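Local coordinates for type I modular polyketide synthase (Streptomyces albus subsp. albus, PDB 6IYR), which probably transfers a malonyl-type extender unit from coenzyme A to an acyl carrier protein, as the acyltransferase domain of a salinomycin synthase module, at residues 423-426 / 432-435; 141-146 / 151-156; 329-334 / 368-373; 190-195 / 318-323. One frame throughout, in Å; residues are numbered along the deposited sequence.

From the N terminus, contact 2 comes first and closes a short loop-and-helix connection after strand 129-132, laying 141-146 against helix 151-164. Contact 4 then spans more than 120 residues, bringing helix 188-208 to the loop that follows strand 313-316 of the five-stranded mixed sheet. Contact 3 joins helices 331-337 and 366-374, and contact 1 folds the loop after strand 419-421 onto helix 431-443. The four follow one another in series, so none nests within or crosses another. In space they nevertheless join up: contacts 1 and 2 share apolar packing, Met142 meets Leu195 between contacts 2 and 4, and Leu373 meets Ser322 between contacts 3 and 4.

Contact 1: 423-426 / 432-435; sequences TLRR and ARFL
Arg433 leads the contact, lying over the backbone of Thr423 and Leu424 before its head reaches Arg425. Arg433 CG sits 3.4 Å from Thr423 O, and bends at chi2 and chi3 then lift the guanidinium onto that of Arg425. The two flat groups stack face to face, centres 3.6 Å apart and planes only 10° from parallel. A long, flexible side chain with a planar end suits this outer edge, where Arg425 is exposed. Phe434 follows on the buried side of the helix. Lying alongside, Thr423 CG2 sits over the Phe434 ring, 3.7 Å from its centroid and 13° off the normal, a CH-pi contact. With CG2 anti to the backbone N and OG1 anti to the carbonyl carbon (chi1 -60°), the hydroxyl turns to Glu396 O and Trp206 NE1. Leu424 CD2 packs at 4.0 Å from Phe434 CD2, while Leu202 of helix 188-208 touches both residues. The contact thus joins the loop after strand 419-421 to helix 431-443 by an apolar inner half and a stacked outer half. Stacking two cations would ordinarily cost energy, but the salt bridge from Arg433 NH1 to Glu428 OE2 probably offsets part of the repulsion.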
# COMPACT_ATOMS: atom_id res chain seq x y z
N THR A 423 5.03 1.55 2.01
CA THR A 423 5.41 1.03 3.30
C THR A 423 6.72 0.27 3.22
O THR A 423 7.76 0.77 3.67
CB THR A 423 4.30 0.18 3.92
OG1 THR A 423 3.14 0.98 4.08
CG2 THR A 423 4.67 -0.29 5.29
N LEU A 424 6.69 -0.94 2.67
CA LEU A 424 7.88 -1.71 2.50
C LEU A 424 8.29 -1.74 1.06
O LEU A 424 7.56 -1.31 0.16
CB LEU A 424 7.65 -3.09 3.01
CG LEU A 424 7.11 -3.21 4.44
CD1 LEU A 424 6.95 -4.69 4.73
CD2 LEU A 424 8.03 -2.62 5.52
N ARG A 425 9.41 -2.41 0.82
CA ARG A 425 9.89 -2.64 -0.53
C ARG A 425 10.44 -4.04 -0.65
O ARG A 425 10.91 -4.57 0.32
CB ARG A 425 11.09 -1.74 -0.76
CG ARG A 425 10.77 -0.64 -1.70
CD ARG A 425 10.77 0.64 -0.93
NE ARG A 425 11.92 1.40 -1.34
CZ ARG A 425 11.91 2.71 -1.53
NH1 ARG A 425 13.01 3.32 -1.95
NH2 ARG A 425 10.83 3.42 -1.25
N ARG A 426 10.59 -4.52 -1.89
CA ARG A 426 11.20 -5.80 -2.13
C ARG A 426 12.59 -5.86 -1.48
O ARG A 426 13.37 -4.93 -1.57
CB ARG A 426 11.31 -6.05 -3.62
CG ARG A 426 11.68 -7.49 -3.95
CD ARG A 426 11.03 -7.87 -5.28
NE ARG A 426 11.24 -6.80 -6.23
CZ ARG A 426 10.31 -6.22 -6.96
NH1 ARG A 426 10.65 -5.25 -7.79
NH2 ARG A 426 9.09 -6.70 -7.00
N ALA A 432 13.62 -1.22 9.47
CA ALA A 432 14.44 -0.16 8.90
C ALA A 432 13.64 0.57 7.85
O ALA A 432 13.60 1.80 7.81
CB ALA A 432 15.71 -0.74 8.28
N ARG A 433 13.01 -0.19 6.96
CA ARG A 433 12.32 0.43 5.85
C ARG A 433 11.03 1.08 6.35
O ARG A 433 10.64 2.18 5.96
CB ARG A 433 12.04 -0.57 4.74
CG ARG A 433 11.01 -0.11 3.72
CD ARG A 433 11.36 1.23 3.08
NE ARG A 433 12.64 1.18 2.40
CZ ARG A 433 13.24 2.23 1.85
NH1 ARG A 433 14.43 2.09 1.29
NH2 ARG A 433 12.64 3.40 1.85
N PHE A 434 10.39 0.41 7.27
CA PHE A 434 9.14 0.91 7.79
C PHE A 434 9.39 2.25 8.48
O PHE A 434 8.73 3.22 8.19
CB PHE A 434 8.51 -0.12 8.73
CG PHE A 434 6.99 -0.06 8.79
CD1 PHE A 434 6.32 1.16 8.92
CD2 PHE A 434 6.24 -1.22 8.80
CE1 PHE A 434 4.93 1.21 9.01
CE2 PHE A 434 4.85 -1.17 8.89
CZ PHE A 434 4.20 0.05 8.97
N LEU A 435 10.42 2.31 9.33
CA LEU A 435 10.74 3.57 10.00
C LEU A 435 10.99 4.63 9.00
O LEU A 435 10.60 5.79 9.20
CB LEU A 435 12.02 3.45 10.85
CG LEU A 435 11.84 3.21 12.33
CD1 LEU A 435 13.20 3.13 13.01
CD2 LEU A 435 11.00 4.32 12.95

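Contact 2: 141-146 / 151-156; sequences GMAVEL and PVFASR
With CG trans to the backbone N (chi1 -165°), Phe153 reaches from its helix to Ala143 and Leu146, and chi2 of 68° turns one ring face to the leucine. This is loop-on-helix packing in the acyltransferase fold: the connection that leaves strand 129-132 of the parallel sheet comes back against the start of helix 151-164. Leu146 crosses the phenylalanine at about a right angle and brings CD1 over the Phe153 ring, 4.0 Å from its centroid. The methyl stands 20° off the normal, so the CH-pi contact is displaced toward the rim. Leu146 CB meanwhile lies 3.9 Å from Phe153 CD2. A branched leucine suits the place because one methyl can cover the ring while the stem packs beside it. Ala143 approaches the far end of the ring, its CB 3.6 Å from Phe153 CZ; a small residue fits where the loop passes close to the aromatic. All three side chains are buried. Leu202 of helix 188-208 touches both Leu146 and Phe153, and Ser201 of the same helix also touches the phenylalanine. At the helix start, Phe153 N is hydrogen-bonded to Ser150 OG. The leucine methyl links this packing to the 423-426/432-435 contact as well, for Leu146 CD1 is also 3.7 Å from Phe434 CD2.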
# COMPACT_ATOMS: atom_id res chain seq x y z
N GLY A 141 9.87 -13.66 1.52
CA GLY A 141 10.35 -13.01 2.74
C GLY A 141 9.66 -11.69 3.03
O GLY A 141 9.98 -11.03 4.01
N MET A 142 8.65 -11.32 2.25
CA MET A 142 7.94 -10.06 2.50
C MET A 142 7.42 -9.95 3.94
O MET A 142 6.81 -10.90 4.49
CB MET A 142 6.83 -9.83 1.48
CG MET A 142 5.79 -10.96 1.44
SD MET A 142 4.51 -10.51 0.26
CE MET A 142 3.44 -11.90 0.52
N ALA A 143 7.92 -8.92 4.62
CA ALA A 143 7.48 -8.53 5.97
C ALA A 143 7.89 -9.49 7.07
O ALA A 143 7.51 -9.31 8.22
CB ALA A 143 5.96 -8.33 6.02
N VAL A 144 8.63 -10.53 6.74
CA VAL A 144 8.89 -11.54 7.77
C VAL A 144 9.88 -10.95 8.80
O VAL A 144 9.75 -11.22 9.98
CB VAL A 144 9.39 -12.86 7.15
CG1 VAL A 144 10.07 -12.59 5.83
CG2 VAL A 144 10.35 -13.59 8.08
N GLU A 145 10.74 -10.03 8.38
CA GLU A 145 11.64 -9.33 9.32
C GLU A 145 10.83 -8.54 10.34
O GLU A 145 11.21 -8.45 11.49
CB GLU A 145 12.59 -8.39 8.58
CG GLU A 145 13.53 -9.03 7.55
CD GLU A 145 14.18 -8.00 6.59
OE1 GLU A 145 13.74 -7.90 5.37
OE2 GLU A 145 15.15 -7.32 7.07
N LEU A 146 9.66 -8.06 9.94
CA LEU A 146 8.85 -7.26 10.84
C LEU A 146 8.30 -8.07 11.98
O LEU A 146 7.93 -7.53 13.01
CB LEU A 146 7.70 -6.63 10.08
CG LEU A 146 7.67 -5.16 9.77
CD1 LEU A 146 6.26 -4.84 9.33
CD2 LEU A 146 8.12 -4.25 10.92
N PRO A 151 5.59 -5.98 17.57
CA PRO A 151 4.56 -6.75 18.24
C PRO A 151 3.19 -6.58 17.58
O PRO A 151 2.44 -7.52 17.50
CB PRO A 151 4.53 -6.13 19.63
CG PRO A 151 5.90 -5.61 19.83
CD PRO A 151 6.27 -5.07 18.50
N VAL A 152 2.89 -5.38 17.11
CA VAL A 152 1.59 -5.12 16.48
C VAL A 152 1.43 -5.88 15.15
O VAL A 152 0.43 -6.57 14.93
CB VAL A 152 1.42 -3.62 16.21
CG1 VAL A 152 0.16 -3.35 15.39
CG2 VAL A 152 1.37 -2.87 17.53
N PHE A 153 2.47 -5.85 14.32
CA PHE A 153 2.50 -6.71 13.13
C PHE A 153 2.34 -8.15 13.45
O PHE A 153 1.53 -8.84 12.83
CB PHE A 153 3.77 -6.53 12.32
CG PHE A 153 3.67 -7.12 10.95
CD1 PHE A 153 2.80 -6.55 10.00
CD2 PHE A 153 4.23 -8.33 10.68
CE1 PHE A 153 2.67 -7.12 8.73
CE2 PHE A 153 4.12 -8.91 9.41
CZ PHE A 153 3.30 -8.34 8.46
N ALA A 154 3.06 -8.62 14.46
CA ALA A 154 3.11 -10.04 14.68
C ALA A 154 1.75 -10.51 15.16
O ALA A 154 1.34 -11.65 14.91
CB ALA A 154 4.18 -10.40 15.69
N SER A 155 1.06 -9.67 15.89
CA SER A 155 -0.14 -10.17 16.51
C SER A 155 -1.34 -10.02 15.55
O SER A 155 -2.21 -10.88 15.50
CB SER A 155 -0.37 -9.50 17.86
OG SER A 155 -1.51 -8.69 17.81
N ARG A 156 -1.35 -8.97 14.75
CA ARG A 156 -2.36 -8.83 13.70
C ARG A 156 -2.22 -9.90 12.61
O ARG A 156 -3.20 -10.50 12.19
CB ARG A 156 -2.26 -7.45 13.08
CG ARG A 156 -3.45 -7.09 12.18
CD ARG A 156 -4.76 -7.36 12.89
NE ARG A 156 -5.84 -6.63 12.25
CZ ARG A 156 -7.13 -6.86 12.47
NH1 ARG A 156 -8.04 -6.15 11.85
NH2 ARG A 156 -7.50 -7.81 13.29

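Contact 3: 329-334 / 368-373; sequences HIRAEV and YWYRNL
The stem of Arg331 lies across one face of the Tyr370 ring, and this pair is the centre of a helix-helix contact between the first turn of helix 331-337 and helix 366-374. Tyr370 has CG anti to the backbone N (chi1 178°), which carries the ring across to Arg331, and the side chains cross at about a right angle. Arg331 CG stands over the middle of the Tyr370 ring, 3.6 Å from the centroid and 13° off the normal, in a CH-pi contact; Arg331 CB packs tightly at 3.3 Å from Tyr370 CE1. Farther along, Arg331 NE comes to 3.5 Å from Tyr370 CE2, but the guanidinium is tilted 73° to the ring, so it is the aliphatic stem that covers the face. Arginine suits this partly exposed margin, offering methylenes to the aromatic while its charged end lies obliquely at the ring's CE2 side. Beside the ring, Val334 CG1 meets Tyr370 CB at 4.2 Å. Ile330 adds a second apolar touch, its CD1 3.7 Å from Leu373 CD2.

Around this first shell, Val327 and Glu328 touch Tyr370, while helix 235-248 packs against the pair of helices, Ala248 touching Val334 and Arg245 touching Leu373. Arg331 and Arg371 each form a long, weak ion pair with Glu367. Ile330 occupies the N-cap position, and its carbonyl O accepts the bond from Val334 N at 2.9 Å.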
# COMPACT_ATOMS: atom_id res chain seq x y z
N HIS A 329 -17.57 -17.00 -15.99
CA HIS A 329 -17.46 -18.44 -15.80
C HIS A 329 -17.43 -18.86 -14.31
O HIS A 329 -17.78 -19.97 -13.98
CB HIS A 329 -16.21 -18.90 -16.55
CG HIS A 329 -15.75 -20.28 -16.23
ND1 HIS A 329 -16.40 -21.40 -16.69
CD2 HIS A 329 -14.56 -20.71 -15.75
CE1 HIS A 329 -15.71 -22.48 -16.37
NE2 HIS A 329 -14.58 -22.09 -15.80
N ILE A 330 -17.00 -18.00 -13.40
CA ILE A 330 -16.99 -18.39 -11.99
C ILE A 330 -18.01 -17.59 -11.16
O ILE A 330 -18.01 -17.62 -9.91
CB ILE A 330 -15.59 -18.24 -11.36
CG1 ILE A 330 -15.08 -16.79 -11.58
CG2 ILE A 330 -14.67 -19.27 -11.97
CD1 ILE A 330 -13.86 -16.41 -10.75
N ARG A 331 -18.87 -16.86 -11.83
CA ARG A 331 -19.85 -16.05 -11.10
C ARG A 331 -20.65 -16.85 -10.10
O ARG A 331 -20.81 -16.44 -8.94
CB ARG A 331 -20.77 -15.37 -12.08
CG ARG A 331 -21.85 -14.55 -11.42
CD ARG A 331 -22.93 -14.21 -12.42
NE ARG A 331 -23.40 -12.85 -12.17
CZ ARG A 331 -24.47 -12.50 -11.46
NH1 ARG A 331 -24.72 -11.21 -11.24
NH2 ARG A 331 -25.31 -13.42 -10.99
N ALA A 332 -21.26 -17.94 -10.54
CA ALA A 332 -22.18 -18.66 -9.64
C ALA A 332 -21.41 -19.21 -8.45
O ALA A 332 -21.88 -19.18 -7.32
CB ALA A 332 -22.91 -19.77 -10.37
N GLU A 333 -20.20 -19.71 -8.70
CA GLU A 333 -19.37 -20.21 -7.64
C GLU A 333 -19.05 -19.11 -6.63
O GLU A 333 -19.14 -19.33 -5.42
CB GLU A 333 -18.07 -20.84 -8.21
CG GLU A 333 -17.18 -21.41 -7.12
CD GLU A 333 -15.82 -21.91 -7.62
OE1 GLU A 333 -14.93 -22.12 -6.76
OE2 GLU A 333 -15.62 -22.03 -8.84
N VAL A 334 -18.69 -17.92 -7.10
CA VAL A 334 -18.32 -16.83 -6.18
C VAL A 334 -19.53 -16.41 -5.34
O VAL A 334 -19.48 -16.37 -4.09
CB VAL A 334 -17.76 -15.60 -6.95
CG1 VAL A 334 -17.65 -14.38 -6.03
CG2 VAL A 334 -16.40 -15.93 -7.52
N TYR A 368 -21.44 -7.74 -4.41
CA TYR A 368 -20.38 -6.74 -4.48
C TYR A 368 -19.04 -7.38 -4.86
O TYR A 368 -18.31 -6.85 -5.67
CB TYR A 368 -20.21 -5.97 -3.16
CG TYR A 368 -19.22 -4.86 -3.26
CD1 TYR A 368 -19.61 -3.61 -3.70
CD2 TYR A 368 -17.87 -5.07 -3.02
CE1 TYR A 368 -18.70 -2.59 -3.83
CE2 TYR A 368 -16.93 -4.07 -3.20
CZ TYR A 368 -17.34 -2.83 -3.61
OH TYR A 368 -16.43 -1.80 -3.77
N TRP A 369 -18.67 -8.44 -4.17
CA TRP A 369 -17.36 -9.04 -4.36
C TRP A 369 -17.27 -9.65 -5.75
O TRP A 369 -16.24 -9.50 -6.41
CB TRP A 369 -16.99 -10.04 -3.24
CG TRP A 369 -16.83 -9.34 -1.94
CD1 TRP A 369 -17.64 -9.44 -0.86
CD2 TRP A 369 -15.95 -8.22 -1.68
NE1 TRP A 369 -17.34 -8.47 0.05
CE2 TRP A 369 -16.30 -7.71 -0.42
CE3 TRP A 369 -14.88 -7.64 -2.37
CZ2 TRP A 369 -15.60 -6.66 0.18
CZ3 TRP A 369 -14.23 -6.54 -1.82
CH2 TRP A 369 -14.56 -6.10 -0.52
N TYR A 370 -18.37 -10.21 -6.27
CA TYR A 370 -18.40 -10.54 -7.68
C TYR A 370 -18.22 -9.35 -8.60
O TYR A 370 -17.48 -9.42 -9.60
CB TYR A 370 -19.66 -11.32 -8.10
CG TYR A 370 -19.67 -11.60 -9.58
CD1 TYR A 370 -18.80 -12.52 -10.12
CD2 TYR A 370 -20.43 -10.84 -10.46
CE1 TYR A 370 -18.76 -12.76 -11.48
CE2 TYR A 370 -20.37 -11.06 -11.84
CZ TYR A 370 -19.51 -12.02 -12.33
OH TYR A 370 -19.44 -12.27 -13.68
N ARG A 371 -18.95 -8.27 -8.35
CA ARG A 371 -18.79 -7.09 -9.17
C ARG A 371 -17.38 -6.58 -9.20
O ARG A 371 -16.98 -5.96 -10.19
CB ARG A 371 -19.68 -5.95 -8.72
CG ARG A 371 -21.04 -5.92 -9.40
CD ARG A 371 -21.80 -4.64 -9.05
NE ARG A 371 -23.23 -4.85 -9.18
CZ ARG A 371 -24.05 -5.22 -8.19
NH1 ARG A 371 -25.34 -5.41 -8.45
NH2 ARG A 371 -23.59 -5.38 -6.95
N ASN A 372 -16.77 -6.57 -8.03
CA ASN A 372 -15.38 -6.12 -7.88
C ASN A 372 -14.49 -6.88 -8.86
O ASN A 372 -13.75 -6.27 -9.61
CB ASN A 372 -14.91 -6.41 -6.47
CG ASN A 372 -13.43 -6.13 -6.27
OD1 ASN A 372 -12.59 -6.99 -6.57
ND2 ASN A 372 -13.12 -4.98 -5.68
N LEU A 373 -14.65 -8.21 -8.89
CA LEU A 373 -13.86 -9.08 -9.79
C LEU A 373 -14.19 -8.88 -11.26
O LEU A 373 -13.31 -8.91 -12.12
CB LEU A 373 -14.05 -10.54 -9.38
CG LEU A 373 -13.15 -11.58 -10.05
CD1 LEU A 373 -11.67 -11.31 -9.76
CD2 LEU A 373 -13.56 -12.93 -9.49

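Contact 4: 190-195 / 318-323; sequences VVQPAL and VDYASH. With PO4 (phosphate ion), chain B.
Gln192 and Tyr320 approach from opposite directions, with the amide plane turned 59° from the tyrosine ring. The amide is probably modelled the wrong way round, so the 3.4 Å separation of Gln192 OE1 and Tyr320 OH settles nothing about bonding. This side-chain touch is slight and loose; the tighter part is built around a bound phosphate, probably from the crystallisation liquor. Tyr320 CG lies between the backbone N and the carbonyl carbon (chi1 57°), which places the hydroxyl by the phosphate. Tyr320 OH is 2.8 Å from phosphate O1, a likely though unsettled hydrogen bond. Phosphate O4 is held twice, by Ser322 OG at 3.0 Å and by His323 NE2 at 2.9 Å; the histidine bond is bent, with an N-H...O angle of 138°, and reaches O4 near the ring plane. Residues 320-323 spell the YASH motif of polyketide synthase acyltransferases, consistent with a preference for methylmalonyl-CoA. Ser220 OG, the probable nucleophile of the GxSxG elbow, is a second hydrogen-bonding partner of His323 NE2, so serine and phosphate share or compete for this nitrogen, while ND1 is fixed by Asn375 O. Gln221 N and Arg245 NH1 bind the phosphate too. Tyrosine suits its place because its hydroxyl reaches the phosphate from the end of a rigid ring.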
# COMPACT_ATOMS: atom_id res chain seq x y z
N VAL A 190 -2.89 -19.09 -3.18
CA VAL A 190 -1.87 -18.88 -2.14
C VAL A 190 -1.53 -17.40 -2.07
O VAL A 190 -1.58 -16.77 -1.00
CB VAL A 190 -0.63 -19.70 -2.45
CG1 VAL A 190 0.50 -19.42 -1.44
CG2 VAL A 190 -0.98 -21.17 -2.37
N VAL A 191 -1.22 -16.81 -3.22
CA VAL A 191 -0.66 -15.48 -3.20
C VAL A 191 -1.67 -14.46 -2.73
O VAL A 191 -1.29 -13.52 -2.04
CB VAL A 191 0.02 -15.07 -4.52
CG1 VAL A 191 -0.93 -14.84 -5.69
CG2 VAL A 191 0.82 -13.80 -4.31
N GLN A 192 -2.93 -14.58 -3.14
CA GLN A 192 -3.90 -13.52 -2.86
C GLN A 192 -4.19 -13.37 -1.35
O GLN A 192 -4.16 -12.27 -0.81
CB GLN A 192 -5.20 -13.67 -3.70
CG GLN A 192 -4.93 -13.43 -5.18
CD GLN A 192 -6.16 -13.21 -6.06
OE1 GLN A 192 -6.03 -13.05 -7.27
NE2 GLN A 192 -7.32 -13.20 -5.48
N PRO A 193 -4.43 -14.48 -0.65
CA PRO A 193 -4.71 -14.37 0.77
C PRO A 193 -3.47 -13.98 1.61
O PRO A 193 -3.62 -13.37 2.67
CB PRO A 193 -5.16 -15.77 1.16
CG PRO A 193 -5.58 -16.40 -0.12
CD PRO A 193 -4.73 -15.81 -1.18
N ALA A 194 -2.29 -14.42 1.18
CA ALA A 194 -1.03 -14.04 1.83
C ALA A 194 -0.86 -12.52 1.75
O ALA A 194 -0.58 -11.81 2.74
CB ALA A 194 0.11 -14.77 1.14
N LEU A 195 -1.12 -11.98 0.57
CA LEU A 195 -1.03 -10.54 0.39
C LEU A 195 -2.10 -9.81 1.21
O LEU A 195 -1.86 -8.76 1.74
CB LEU A 195 -1.14 -10.13 -1.06
CG LEU A 195 0.14 -10.26 -1.90
CD1 LEU A 195 -0.15 -9.94 -3.38
CD2 LEU A 195 1.20 -9.31 -1.34
N VAL A 318 0.94 -11.98 -14.78
CA VAL A 318 -0.19 -12.70 -14.19
C VAL A 318 -0.69 -13.57 -15.30
O VAL A 318 -0.48 -13.25 -16.47
CB VAL A 318 -1.36 -11.78 -13.79
CG1 VAL A 318 -1.03 -10.96 -12.56
CG2 VAL A 318 -1.75 -10.86 -14.94
N ASP A 319 -1.39 -14.65 -14.98
CA ASP A 319 -1.86 -15.49 -16.06
C ASP A 319 -3.36 -15.65 -16.01
O ASP A 319 -3.88 -16.66 -16.48
CB ASP A 319 -1.18 -16.86 -16.01
CG ASP A 319 -1.44 -17.57 -14.70
OD1 ASP A 319 -2.36 -17.13 -13.97
OD2 ASP A 319 -0.83 -18.63 -14.47
N TYR A 320 -4.07 -14.65 -15.49
CA TYR A 320 -5.53 -14.66 -15.56
C TYR A 320 -5.98 -13.30 -15.95
O TYR A 320 -5.24 -12.33 -15.82
CB TYR A 320 -6.17 -15.07 -14.24
CG TYR A 320 -5.78 -14.21 -13.07
CD1 TYR A 320 -4.62 -14.47 -12.35
CD2 TYR A 320 -6.53 -13.09 -12.72
CE1 TYR A 320 -4.16 -13.59 -11.37
CE2 TYR A 320 -6.16 -12.28 -11.64
CZ TYR A 320 -4.96 -12.53 -10.97
OH TYR A 320 -4.52 -11.69 -9.98
N ALA A 321 -7.14 -13.28 -16.59
CA ALA A 321 -7.79 -12.07 -17.05
C ALA A 321 -9.04 -11.81 -16.18
O ALA A 321 -10.19 -12.09 -16.58
CB ALA A 321 -8.19 -12.22 -18.50
N SER A 322 -8.84 -11.16 -15.05
CA SER A 322 -9.98 -10.63 -14.26
C SER A 322 -10.43 -9.26 -14.77
O SER A 322 -9.84 -8.68 -15.70
CB SER A 322 -9.60 -10.55 -12.79
OG SER A 322 -8.48 -9.70 -12.67
N HIS A 323 -11.57 -8.83 -14.28
CA HIS A 323 -12.12 -7.53 -14.61
C HIS A 323 -12.57 -7.51 -16.06
O HIS A 323 -12.58 -6.46 -16.70
CB HIS A 323 -11.11 -6.42 -14.28
CG HIS A 323 -10.67 -6.45 -12.85
ND1 HIS A 323 -11.53 -6.13 -11.81
CD2 HIS A 323 -9.55 -6.94 -12.28
CE1 HIS A 323 -10.97 -6.49 -10.67
NE2 HIS A 323 -9.76 -6.94 -10.92
P PO4 B . -6.91 -9.26 -8.95
O1 PO4 B . -5.40 -9.19 -9.04
O2 PO4 B . -7.62 -10.62 -9.07
O3 PO4 B . -7.19 -8.69 -7.57
O4 PO4 B . -7.41 -8.45 -10.12